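Local coordinates for protein cycloalternan-forming enzyme (Listeria monocytogenes serovar 1/2a, PDB 5F7U) that belongs to glycosyl hydrolase family 31, joining a mutarotase-like domain, a TIM barrel and a family 6 carbohydrate-binding module, with glycans and magnesium ions bound at several sites, at residues A184-V189 with S195-K200; M205-H208 with L214-S217; S217-A222 with E316-F321; P289-V292 with G298-V301. The protein carries 1 engineered substitution. All blocks are in the same frame, centred on the assembly; numbering follows the deposited sequence.

Interaction 1: residues A184-V189 with S195-K200; sequences AEKVTV and SIEIQK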
loop_
_atom_site.group_PDB
_atom_site.type_symbol
_atom_site.label_atom_id
_atom_site.label_comp_id
_atom_site.label_asym_id
_atom_site.label_seq_id
_atom_site.Cartn_x
_atom_site.Cartn_y
_atom_site.Cartn_z
ATOM N N ALA A 184 -14.378 20.002 -39.152
ATOM C CA ALA A 184 -13.365 19.625 -40.139
ATOM C C ALA A 184 -12.010 19.328 -39.507
ATOM O O ALA A 184 -11.322 18.386 -39.917
ATOM C CB ALA A 184 -13.230 20.708 -41.206
ATOM N N GLU A 185 -11.649 20.114 -38.494
ATOM C CA GLU A 185 -10.306 20.074 -37.920
ATOM C C GLU A 185 -10.221 19.359 -36.574
ATOM O O GLU A 185 -9.131 18.998 -36.143
ATOM C CB GLU A 185 -9.734 21.488 -37.770
ATOM C CG GLU A 185 -9.804 22.347 -39.029
ATOM C CD GLU A 185 -11.061 23.225 -39.105
ATOM O OE1 GLU A 185 -12.144 22.843 -38.563
ATOM O OE2 GLU A 185 -10.965 24.319 -39.722
ATOM N N LYS A 186 -11.362 19.184 -35.909
ATOM C CA LYS A 186 -11.371 18.800 -34.494
ATOM C C LYS A 186 -12.664 18.081 -34.135
ATOM O O LYS A 186 -13.710 18.377 -34.689
ATOM C CB LYS A 186 -11.249 20.074 -33.660
ATOM C CG LYS A 186 -10.982 19.871 -32.186
ATOM C CD LYS A 186 -11.104 21.216 -31.491
ATOM C CE LYS A 186 -10.687 21.085 -30.042
ATOM N NZ LYS A 186 -10.647 22.422 -29.397
ATOM N N VAL A 187 -12.588 17.131 -33.206
ATOM C CA VAL A 187 -13.798 16.556 -32.613
ATOM C C VAL A 187 -13.673 16.698 -31.098
ATOM O O VAL A 187 -12.610 16.424 -30.544
ATOM C CB VAL A 187 -14.071 15.094 -33.083
ATOM C CG1 VAL A 187 -12.862 14.185 -32.869
ATOM C CG2 VAL A 187 -15.320 14.522 -32.423
ATOM N N THR A 188 -14.748 17.167 -30.462
ATOM C CA THR A 188 -14.788 17.322 -29.014
ATOM C C THR A 188 -15.882 16.434 -28.466
ATOM O O THR A 188 -17.010 16.474 -28.945
ATOM C CB THR A 188 -15.007 18.790 -28.610
ATOM O OG1 THR A 188 -13.967 19.584 -29.192
ATOM C CG2 THR A 188 -14.996 18.957 -27.071
ATOM N N VAL A 189 -15.518 15.638 -27.459
ATOM C CA VAL A 189 -16.435 14.711 -26.798
ATOM C C VAL A 189 -16.588 15.168 -25.357
ATOM O O VAL A 189 -15.602 15.283 -24.631
ATOM C CB VAL A 189 -15.928 13.260 -26.881
ATOM C CG1 VAL A 189 -16.960 12.289 -26.328
ATOM C CG2 VAL A 189 -15.611 12.909 -28.332
ATOM N N SER A 195 -14.028 16.817 -20.905
ATOM C CA SER A 195 -14.022 17.393 -22.228
ATOM C C SER A 195 -12.813 16.822 -22.962
ATOM O O SER A 195 -11.665 17.100 -22.594
ATOM C CB SER A 195 -13.982 18.922 -22.157
ATOM O OG SER A 195 -13.947 19.464 -23.476
ATOM N N ILE A 196 -13.087 15.992 -23.968
ATOM C CA ILE A 196 -12.026 15.320 -24.722
ATOM C C ILE A 196 -11.861 16.041 -26.053
ATOM O O ILE A 196 -12.759 15.985 -26.892
ATOM C CB ILE A 196 -12.330 13.819 -24.945
ATOM C CG1 ILE A 196 -12.758 13.122 -23.634
ATOM C CG2 ILE A 196 -11.126 13.115 -25.593
ATOM C CD1 ILE A 196 -11.792 13.281 -22.462
ATOM N N GLU A 197 -10.736 16.746 -26.214
ATOM C CA GLU A 197 -10.488 17.553 -27.407
ATOM C C GLU A 197 -9.504 16.833 -28.296
ATOM O O GLU A 197 -8.345 16.624 -27.906
ATOM C CB GLU A 197 -9.918 18.920 -27.034
ATOM C CG GLU A 197 -10.864 19.821 -26.280
ATOM C CD GLU A 197 -10.250 21.175 -25.979
ATOM O OE1 GLU A 197 -9.624 21.788 -26.881
ATOM O OE2 GLU A 197 -10.413 21.632 -24.836
ATOM N N ILE A 198 -9.955 16.458 -29.492
ATOM C CA ILE A 198 -9.127 15.659 -30.408
ATOM C C ILE A 198 -8.902 16.445 -31.703
ATOM O O ILE A 198 -9.834 16.635 -32.474
ATOM C CB ILE A 198 -9.768 14.283 -30.706
ATOM C CG1 ILE A 198 -9.956 13.479 -29.408
ATOM C CG2 ILE A 198 -8.936 13.473 -31.704
ATOM C CD1 ILE A 198 -11.090 12.494 -29.510
ATOM N N GLN A 199 -7.674 16.906 -31.915
ATOM C CA GLN A 199 -7.302 17.473 -33.224
ATOM C C GLN A 199 -7.226 16.329 -34.229
ATOM O O GLN A 199 -6.841 15.215 -33.864
ATOM C CB GLN A 199 -5.983 18.255 -33.159
ATOM C CG GLN A 199 -6.038 19.565 -32.357
ATOM C CD GLN A 199 -7.019 20.635 -32.881
ATOM O OE1 GLN A 199 -7.303 20.738 -34.087
ATOM N NE2 GLN A 199 -7.536 21.450 -31.959
ATOM N N LYS A 200 -7.638 16.586 -35.472
ATOM C CA LYS A 200 -7.703 15.526 -36.470
ATOM C C LYS A 200 -6.466 15.386 -37.347
ATOM O O LYS A 200 -6.183 14.301 -37.822
ATOM C CB LYS A 200 -8.928 15.695 -37.363
ATOM C CG LYS A 200 -10.242 15.462 -36.640
ATOM C CD LYS A 200 -11.364 15.501 -37.654
ATOM C CE LYS A 200 -12.698 15.208 -37.007
ATOM N NZ LYS A 200 -13.763 15.259 -38.054
#
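The carboxylate of Glu197 receives Lys186 from above its plane: NZ stands 43° out of that plane and makes a salt bridge with OE1 at 2.8 Å. Lys186 gets there fully extended, with CG anti to its own nitrogen (chi1 -169°), and on the way its methylenes pass the side chain of Gln199. These three residues and Thr188 share one face of an antiparallel hairpin. On the other face Val187 and Ile198 lie side by side, Val187 CG1 3.8 Å from Ile198 CB, and Val189 CB rests 4.1 Å from Ile196 CB. Between the faces run paired backbone bonds, Val187 N to Ile198 O at 2.9 Å and Ile196 N to Val189 O at 2.7 Å among them. A further bond, Lys200 N to Glu185 O at 2.9 Å, ties the loop before the first strand. The stem of Lys200 covers that loop, and its ammonium goes on to Asp182 in a salt bridge and to the carbonyl of Thr183. Strand 179-182 flanks the hairpin on one side and strand 203-209 on the other, while the buried face packs on Val127 of strand 106-129 and on Leu151 and Phe153 of strand 148-153.

Interaction 2: residues M205-H208 with L214-S217; sequences MEVH and LLTS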
loop_
_atom_site.group_PDB
_atom_site.type_symbol
_atom_site.label_atom_id
_atom_site.label_comp_id
_atom_site.label_asym_id
_atom_site.label_seq_id
_atom_site.Cartn_x
_atom_site.Cartn_y
_atom_site.Cartn_z
ATOM N N MET A 205 -4.873 13.951 -28.914
ATOM C CA MET A 205 -5.902 14.021 -27.877
ATOM C C MET A 205 -5.441 14.837 -26.669
ATOM O O MET A 205 -4.322 14.653 -26.190
ATOM C CB MET A 205 -6.249 12.608 -27.398
ATOM C CG MET A 205 -7.329 12.570 -26.327
ATOM S SD MET A 205 -7.636 10.924 -25.686
ATOM C CE MET A 205 -8.393 10.123 -27.098
ATOM N N GLU A 206 -6.320 15.715 -26.196
ATOM C CA GLU A 206 -6.197 16.336 -24.877
ATOM C C GLU A 206 -7.381 15.934 -24.029
ATOM O O GLU A 206 -8.530 16.028 -24.477
ATOM C CB GLU A 206 -6.197 17.865 -24.977
ATOM C CG GLU A 206 -5.034 18.458 -25.752
ATOM C CD GLU A 206 -5.081 19.980 -25.880
ATOM O OE1 GLU A 206 -6.049 20.639 -25.437
ATOM O OE2 GLU A 206 -4.140 20.524 -26.483
ATOM N N VAL A 207 -7.107 15.572 -22.779
ATOM C CA VAL A 207 -8.168 15.220 -21.840
ATOM C C VAL A 207 -8.296 16.383 -20.853
ATOM O O VAL A 207 -7.350 16.725 -20.165
ATOM C CB VAL A 207 -7.853 13.888 -21.116
ATOM C CG1 VAL A 207 -8.930 13.561 -20.098
ATOM C CG2 VAL A 207 -7.769 12.756 -22.146
ATOM N N HIS A 208 -9.475 16.991 -20.823
ATOM C CA HIS A 208 -9.758 18.095 -19.936
ATOM C C HIS A 208 -10.894 17.694 -18.991
ATOM O O HIS A 208 -11.720 16.814 -19.304
ATOM C CB HIS A 208 -10.227 19.334 -20.732
ATOM C CG HIS A 208 -9.203 19.900 -21.671
ATOM N ND1 HIS A 208 -8.545 21.082 -21.419
ATOM C CD2 HIS A 208 -8.745 19.466 -22.870
ATOM C CE1 HIS A 208 -7.714 21.351 -22.414
ATOM N NE2 HIS A 208 -7.818 20.389 -23.310
ATOM N N LEU A 214 -6.925 21.307 -18.026
ATOM C CA LEU A 214 -6.211 20.208 -18.683
ATOM C C LEU A 214 -5.772 19.176 -17.648
ATOM O O LEU A 214 -5.173 19.539 -16.631
ATOM C CB LEU A 214 -4.981 20.715 -19.457
ATOM C CG LEU A 214 -4.130 19.662 -20.194
ATOM C CD1 LEU A 214 -4.832 19.098 -21.412
ATOM C CD2 LEU A 214 -2.802 20.290 -20.599
ATOM N N LEU A 215 -6.058 17.902 -17.935
ATOM C CA LEU A 215 -5.604 16.791 -17.092
ATOM C C LEU A 215 -4.310 16.240 -17.655
ATOM O O LEU A 215 -3.279 16.293 -16.986
ATOM C CB LEU A 215 -6.684 15.700 -16.973
ATOM C CG LEU A 215 -7.964 16.115 -16.243
ATOM C CD1 LEU A 215 -8.905 14.919 -16.125
ATOM C CD2 LEU A 215 -7.679 16.724 -14.871
ATOM N N THR A 216 -4.363 15.766 -18.899
ATOM C CA THR A 216 -3.167 15.307 -19.613
ATOM C C THR A 216 -3.412 15.345 -21.108
ATOM O O THR A 216 -4.549 15.528 -21.559
ATOM C CB THR A 216 -2.674 13.906 -19.133
ATOM O OG1 THR A 216 -1.316 13.680 -19.567
ATOM C CG2 THR A 216 -3.609 12.774 -19.586
ATOM N N SER A 217 -2.358 15.172 -21.883
ATOM C CA SER A 217 -2.511 15.252 -23.327
ATOM C C SER A 217 -1.413 14.472 -23.959
ATOM O O SER A 217 -0.363 14.271 -23.354
ATOM C CB SER A 217 -2.431 16.701 -23.804
ATOM O OG SER A 217 -1.213 17.305 -23.418
HETATM O O HOH W 1 -1.828 20.233 -24.166
#
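Leu214 lays its CD1 methyl over one face of the His208 imidazole, 3.9 Å from the ring centroid and offset toward the rim, a CH-pi contact. The tightly packed part is the backbone beside it, where a classic beta bulge sets both Leu215 and Thr216 opposite Val207. Val207 N bonds Thr216 O at 2.8 Å; Val207 O takes Leu215 N at 2.8 Å and, weakly, Thr216 N at 3.4 Å. On the inner face Val207 CG1 meets Leu215 CD1 at 4.2 Å, and the Thr216 hydroxyl bonds that of Tyr319. The looser side belongs to Glu206 and Ser217. There Glu206 CG touches Ser217 CB at 3.7 Å, and a water joins Ser217 OG to Glu206 OE2, the latter bond weak; Leu214, on the same face, is itself exposed to solvent. In the same strand His208 NE2 donates to Glu206 OE1 at 2.8 Å, in the imidazole plane and on the anti side of the carboxylate. Arg204 forms a salt bridge with OE2. Since His208 ND1 also bonds the Gly212 carbonyl, both ring nitrogens appear to be donors, consistent with an imidazolium stabilised by the carboxylate and fixed in its rotation.

Interaction 3: residues S217-A222 with E316-F321; sequences SEYTTA and EDKYSF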
loop_
_atom_site.group_PDB
_atom_site.type_symbol
_atom_site.label_atom_id
_atom_site.label_comp_id
_atom_site.label_asym_id
_atom_site.label_seq_id
_atom_site.Cartn_x
_atom_site.Cartn_y
_atom_site.Cartn_z
ATOM N N SER A 217 -2.358 15.172 -21.883
ATOM C CA SER A 217 -2.511 15.252 -23.327
ATOM C C SER A 217 -1.413 14.472 -23.959
ATOM O O SER A 217 -0.363 14.271 -23.354
ATOM C CB SER A 217 -2.431 16.701 -23.804
ATOM O OG SER A 217 -1.213 17.305 -23.418
ATOM N N GLU A 218 -1.653 14.061 -25.198
ATOM C CA GLU A 218 -0.604 13.415 -25.971
ATOM C C GLU A 218 0.491 14.387 -26.368
ATOM O O GLU A 218 0.286 15.620 -26.378
ATOM C CB GLU A 218 -1.211 12.720 -27.186
ATOM C CG GLU A 218 -1.968 11.441 -26.818
ATOM C CD GLU A 218 -2.899 10.985 -27.937
ATOM O OE1 GLU A 218 -3.064 11.728 -28.917
ATOM O OE2 GLU A 218 -3.470 9.881 -27.829
ATOM N N TYR A 219 1.662 13.835 -26.677
ATOM C CA TYR A 219 2.817 14.649 -27.017
ATOM C C TYR A 219 2.537 15.534 -28.243
ATOM O O TYR A 219 1.789 15.127 -29.140
ATOM C CB TYR A 219 4.081 13.801 -27.167
ATOM C CG TYR A 219 5.336 14.594 -26.892
ATOM C CD1 TYR A 219 5.647 15.031 -25.590
ATOM C CD2 TYR A 219 6.210 14.932 -27.927
ATOM C CE1 TYR A 219 6.790 15.785 -25.338
ATOM C CE2 TYR A 219 7.372 15.673 -27.681
ATOM C CZ TYR A 219 7.655 16.106 -26.389
ATOM O OH TYR A 219 8.800 16.835 -26.142
ATOM N N THR A 220 3.096 16.750 -28.215
ATOM C CA THR A 220 2.681 17.866 -29.083
ATOM C C THR A 220 3.028 17.664 -30.543
ATOM O O THR A 220 2.400 18.268 -31.410
ATOM C CB THR A 220 3.250 19.235 -28.623
ATOM O OG1 THR A 220 2.566 20.296 -29.306
ATOM C CG2 THR A 220 4.766 19.352 -28.896
ATOM N N THR A 221 4.030 16.834 -30.813
ATOM C CA THR A 221 4.467 16.598 -32.182
ATOM C C THR A 221 3.553 15.560 -32.814
ATOM O O THR A 221 3.660 15.271 -34.009
ATOM C CB THR A 221 5.936 16.130 -32.253
ATOM O OG1 THR A 221 6.116 14.990 -31.417
ATOM C CG2 THR A 221 6.894 17.253 -31.822
ATOM N N ALA A 222 2.648 15.021 -31.988
ATOM C CA ALA A 222 1.678 13.995 -32.369
ATOM C C ALA A 222 2.430 12.787 -32.953
ATOM O O ALA A 222 3.594 12.577 -32.576
ATOM C CB ALA A 222 0.609 14.561 -33.304
ATOM N N GLU A 316 12.518 15.504 -21.106
ATOM C CA GLU A 316 12.080 16.111 -19.839
ATOM C C GLU A 316 10.568 16.375 -19.746
ATOM O O GLU A 316 10.027 16.418 -18.650
ATOM C CB GLU A 316 12.849 17.429 -19.620
ATOM C CG GLU A 316 12.775 18.025 -18.214
ATOM C CD GLU A 316 11.594 18.980 -17.979
ATOM O OE1 GLU A 316 11.089 19.626 -18.936
ATOM O OE2 GLU A 316 11.163 19.101 -16.813
ATOM N N ASP A 317 9.923 16.594 -20.888
ATOM C CA ASP A 317 8.505 16.945 -20.919
ATOM C C ASP A 317 7.640 15.846 -21.539
ATOM O O ASP A 317 6.519 16.109 -21.953
ATOM C CB ASP A 317 8.294 18.298 -21.643
ATOM C CG ASP A 317 8.582 18.239 -23.135
ATOM O OD1 ASP A 317 9.242 17.294 -23.616
ATOM O OD2 ASP A 317 8.165 19.178 -23.849
ATOM N N LYS A 318 8.153 14.618 -21.572
ATOM C CA LYS A 318 7.424 13.509 -22.192
ATOM C C LYS A 318 7.307 12.329 -21.241
ATOM O O LYS A 318 8.297 11.927 -20.632
ATOM C CB LYS A 318 8.159 13.044 -23.456
ATOM C CG LYS A 318 7.433 11.958 -24.261
ATOM C CD LYS A 318 8.263 11.439 -25.430
ATOM C CE LYS A 318 8.469 12.507 -26.483
ATOM N NZ LYS A 318 8.951 11.917 -27.769
ATOM N N TYR A 319 6.107 11.773 -21.112
ATOM C CA TYR A 319 6.003 10.406 -20.567
ATOM C C TYR A 319 5.376 9.445 -21.558
ATOM O O TYR A 319 4.570 9.841 -22.398
ATOM C CB TYR A 319 5.342 10.326 -19.178
ATOM C CG TYR A 319 3.837 10.470 -19.150
ATOM C CD1 TYR A 319 2.995 9.351 -19.315
ATOM C CD2 TYR A 319 3.250 11.717 -18.935
ATOM C CE1 TYR A 319 1.599 9.487 -19.261
ATOM C CE2 TYR A 319 1.857 11.870 -18.866
ATOM C CZ TYR A 319 1.037 10.748 -19.022
ATOM O OH TYR A 319 -0.332 10.912 -18.979
ATOM N N SER A 320 5.753 8.169 -21.448
ATOM C CA SER A 320 5.371 7.196 -22.467
ATOM C C SER A 320 5.091 5.870 -21.815
ATOM O O SER A 320 5.651 5.583 -20.755
ATOM C CB SER A 320 6.497 7.005 -23.480
ATOM O OG SER A 320 6.959 8.253 -23.996
ATOM N N PHE A 321 4.231 5.071 -22.440
ATOM C CA PHE A 321 4.218 3.653 -22.117
ATOM C C PHE A 321 4.557 2.850 -23.350
ATOM O O PHE A 321 4.220 3.230 -24.460
ATOM C CB PHE A 321 2.927 3.181 -21.429
ATOM C CG PHE A 321 1.676 3.304 -22.265
ATOM C CD1 PHE A 321 1.398 2.392 -23.288
ATOM C CD2 PHE A 321 0.742 4.311 -21.988
ATOM C CE1 PHE A 321 0.233 2.500 -24.041
ATOM C CE2 PHE A 321 -0.439 4.421 -22.726
ATOM C CZ PHE A 321 -0.681 3.520 -23.766
#
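Tyr219, Lys318 and Asp317 carry nearly all of this contact, and Tyr219 gives up the most surface. Its ring is covered on one face by Lys318, whose CE sits over the middle of the ring, 3.5 Å from the centroid and 8° off the normal. The ammonium follows: Lys318 NZ lies 4.4 Å from the same Tyr219 centroid, still over the face, so that a CH-pi contact and a cation-pi contact both use the same face of the ring. A bend at chi3 (-67°) in the otherwise extended lysine folds its end across the ring, while Lys318 CB packs 3.6 Å from Tyr219 CE1. Asp317 works at the rim. Tyr219 OH donates to Asp317 OD1 at 2.6 Å, reaching the syn side of the carboxylate, and the ring and carboxylate planes stand nearly perpendicular, 88° apart. The Asp317 carbonyl also approaches in the ring plane, its O 3.4 Å from Tyr219 CE1, and Thr221 OG1 lies at another part of the edge. One face and the hydroxyl are thus held by consecutive residues, which should restrict the tilt and rotation of the phenol. Tyr219 itself opens a type I turn closed by Ala222 N to Tyr219 O at 3.0 Å. The contact spans strand 235-243, the neighbour of both strands 214-229 and 318-327: the Tyr219 backbone bonds that of Asn241, Asp317 that of Thr244, and the Lys318 side chain lies on Asn241. Val315, in the loop before strand 318-327, also touches the tyrosine.

Interaction 4: residues P289-V292 with G298-V301; sequences PFFV and GMYV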
loop_
_atom_site.group_PDB
_atom_site.type_symbol
_atom_site.label_atom_id
_atom_site.label_comp_id
_atom_site.label_asym_id
_atom_site.label_seq_id
_atom_site.Cartn_x
_atom_site.Cartn_y
_atom_site.Cartn_z
ATOM N N PRO A 289 0.187 -1.870 -13.760
ATOM C CA PRO A 289 0.339 -0.819 -14.785
ATOM C C PRO A 289 -0.708 0.302 -14.618
ATOM O O PRO A 289 -1.500 0.559 -15.513
ATOM C CB PRO A 289 0.136 -1.605 -16.099
ATOM C CG PRO A 289 -0.880 -2.665 -15.703
ATOM C CD PRO A 289 -0.548 -3.046 -14.273
ATOM N N PHE A 290 -0.696 0.931 -13.443
ATOM C CA PHE A 290 -1.621 1.984 -13.081
ATOM C C PHE A 290 -0.819 3.013 -12.316
ATOM O O PHE A 290 -0.088 2.666 -11.394
ATOM C CB PHE A 290 -2.723 1.422 -12.172
ATOM C CG PHE A 290 -3.606 2.472 -11.519
ATOM C CD1 PHE A 290 -4.298 3.442 -12.273
ATOM C CD2 PHE A 290 -3.800 2.435 -10.135
ATOM C CE1 PHE A 290 -5.130 4.381 -11.648
ATOM C CE2 PHE A 290 -4.640 3.375 -9.502
ATOM C CZ PHE A 290 -5.301 4.338 -10.257
ATOM N N PHE A 291 -0.954 4.271 -12.712
ATOM C CA PHE A 291 -0.416 5.363 -11.915
ATOM C C PHE A 291 -1.434 6.463 -11.690
ATOM O O PHE A 291 -2.389 6.612 -12.454
ATOM C CB PHE A 291 0.890 5.936 -12.515
ATOM C CG PHE A 291 0.712 6.755 -13.780
ATOM C CD1 PHE A 291 0.302 8.092 -13.712
ATOM C CD2 PHE A 291 1.003 6.202 -15.033
ATOM C CE1 PHE A 291 0.147 8.847 -14.863
ATOM C CE2 PHE A 291 0.863 6.963 -16.187
ATOM C CZ PHE A 291 0.432 8.281 -16.104
ATOM N N VAL A 292 -1.212 7.231 -10.634
ATOM C CA VAL A 292 -2.021 8.414 -10.339
ATOM C C VAL A 292 -1.115 9.622 -10.399
ATOM O O VAL A 292 -0.026 9.605 -9.802
ATOM C CB VAL A 292 -2.662 8.301 -8.940
ATOM C CG1 VAL A 292 -3.339 9.623 -8.540
ATOM C CG2 VAL A 292 -3.662 7.150 -8.903
ATOM N N GLY A 298 -5.712 9.420 -13.272
ATOM C CA GLY A 298 -4.987 8.161 -13.278
ATOM C C GLY A 298 -4.922 7.615 -14.690
ATOM O O GLY A 298 -5.736 7.985 -15.547
ATOM N N MET A 299 -3.944 6.741 -14.937
ATOM C CA MET A 299 -3.867 6.053 -16.238
ATOM C C MET A 299 -3.656 4.588 -15.946
ATOM O O MET A 299 -2.761 4.246 -15.200
ATOM C CB MET A 299 -2.699 6.573 -17.084
ATOM C CG MET A 299 -2.593 5.906 -18.467
ATOM S SD MET A 299 -1.375 6.696 -19.560
ATOM C CE MET A 299 -2.188 8.257 -19.904
ATOM N N TYR A 300 -4.479 3.748 -16.565
ATOM C CA TYR A 300 -4.402 2.302 -16.386
ATOM C C TYR A 300 -4.275 1.655 -17.748
ATOM O O TYR A 300 -5.150 1.819 -18.590
ATOM C CB TYR A 300 -5.643 1.781 -15.636
ATOM C CG TYR A 300 -5.731 0.258 -15.593
ATOM C CD1 TYR A 300 -4.637 -0.509 -15.168
ATOM C CD2 TYR A 300 -6.900 -0.405 -16.003
ATOM C CE1 TYR A 300 -4.707 -1.898 -15.134
ATOM C CE2 TYR A 300 -6.981 -1.800 -15.962
ATOM C CZ TYR A 300 -5.876 -2.526 -15.535
ATOM O OH TYR A 300 -5.933 -3.900 -15.489
ATOM N N VAL A 301 -3.181 0.919 -17.967
ATOM C CA VAL A 301 -3.011 0.184 -19.236
ATOM C C VAL A 301 -3.492 -1.227 -18.935
ATOM O O VAL A 301 -2.870 -1.940 -18.138
ATOM C CB VAL A 301 -1.556 0.219 -19.762
ATOM C CG1 VAL A 301 -1.378 -0.637 -21.030
ATOM C CG2 VAL A 301 -1.141 1.652 -20.065
#
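Phe291 turns its ring between its own backbone nitrogen and carbonyl carbon (chi1 72°), which lays a face against Met299. Met299 CB then sits over that face, 4.0 Å from the Phe291 centroid, and the sulfur makes an oblique Met-aromatic contact. On the other face of the hairpin Phe290 and Tyr300 both swing their rings anti to the nitrogen and present an edge to a carbonyl: Phe290 CD1 lies 3.4 Å from Met299 O, and Tyr300 CD1 3.3 Å from Pro289 O. Pro289 CG packs 3.9 Å from Tyr300 CE1. Gly298, lacking a side chain, brings its CA 4.1 Å from Phe290 CE1. The strands are antiparallel and joined by Met299 N to Phe291 O at 2.9 Å, Phe291 N to Met299 O, and Val301 N to Pro289 O at 3.0 Å. Tyr350 of helix 343-354 stacks on Phe290 and meets Tyr300 edge-to-face, while Phe250 and Tyr319 come edge-to-face with Phe291. Every residue here is buried, so the backbone polar groups are satisfied chiefly by strand pairing, and cohesion between the side chains is aromatic and apolar, with weak C-H donors supplementing the carbonyls.

Interactions 1 and 2 are successive antiparallel hairpins, with centres about 11 Å apart, joined where strand 194-200 pairs with strand 203-209; Glu197 O to Glu206 N (2.8 Å) is one of the bonds between them. Interaction 3 begins at Ser217, where interaction 2 ends, and reaches nearly a hundred residues ahead to strand 318-327. Interaction 4 is nested inside that loop, its centre about 16 Å from that of interaction 3, and the two pack together through Tyr319, Phe321, Phe291 and Met299. Interactions 1, 2 and 4 belong to the mutarotase-like domain. Local hairpins and a long-range closure thus connect neighbouring strands of the mutarotase-like beta region, from the outlying interaction 1 to the inner interaction 4.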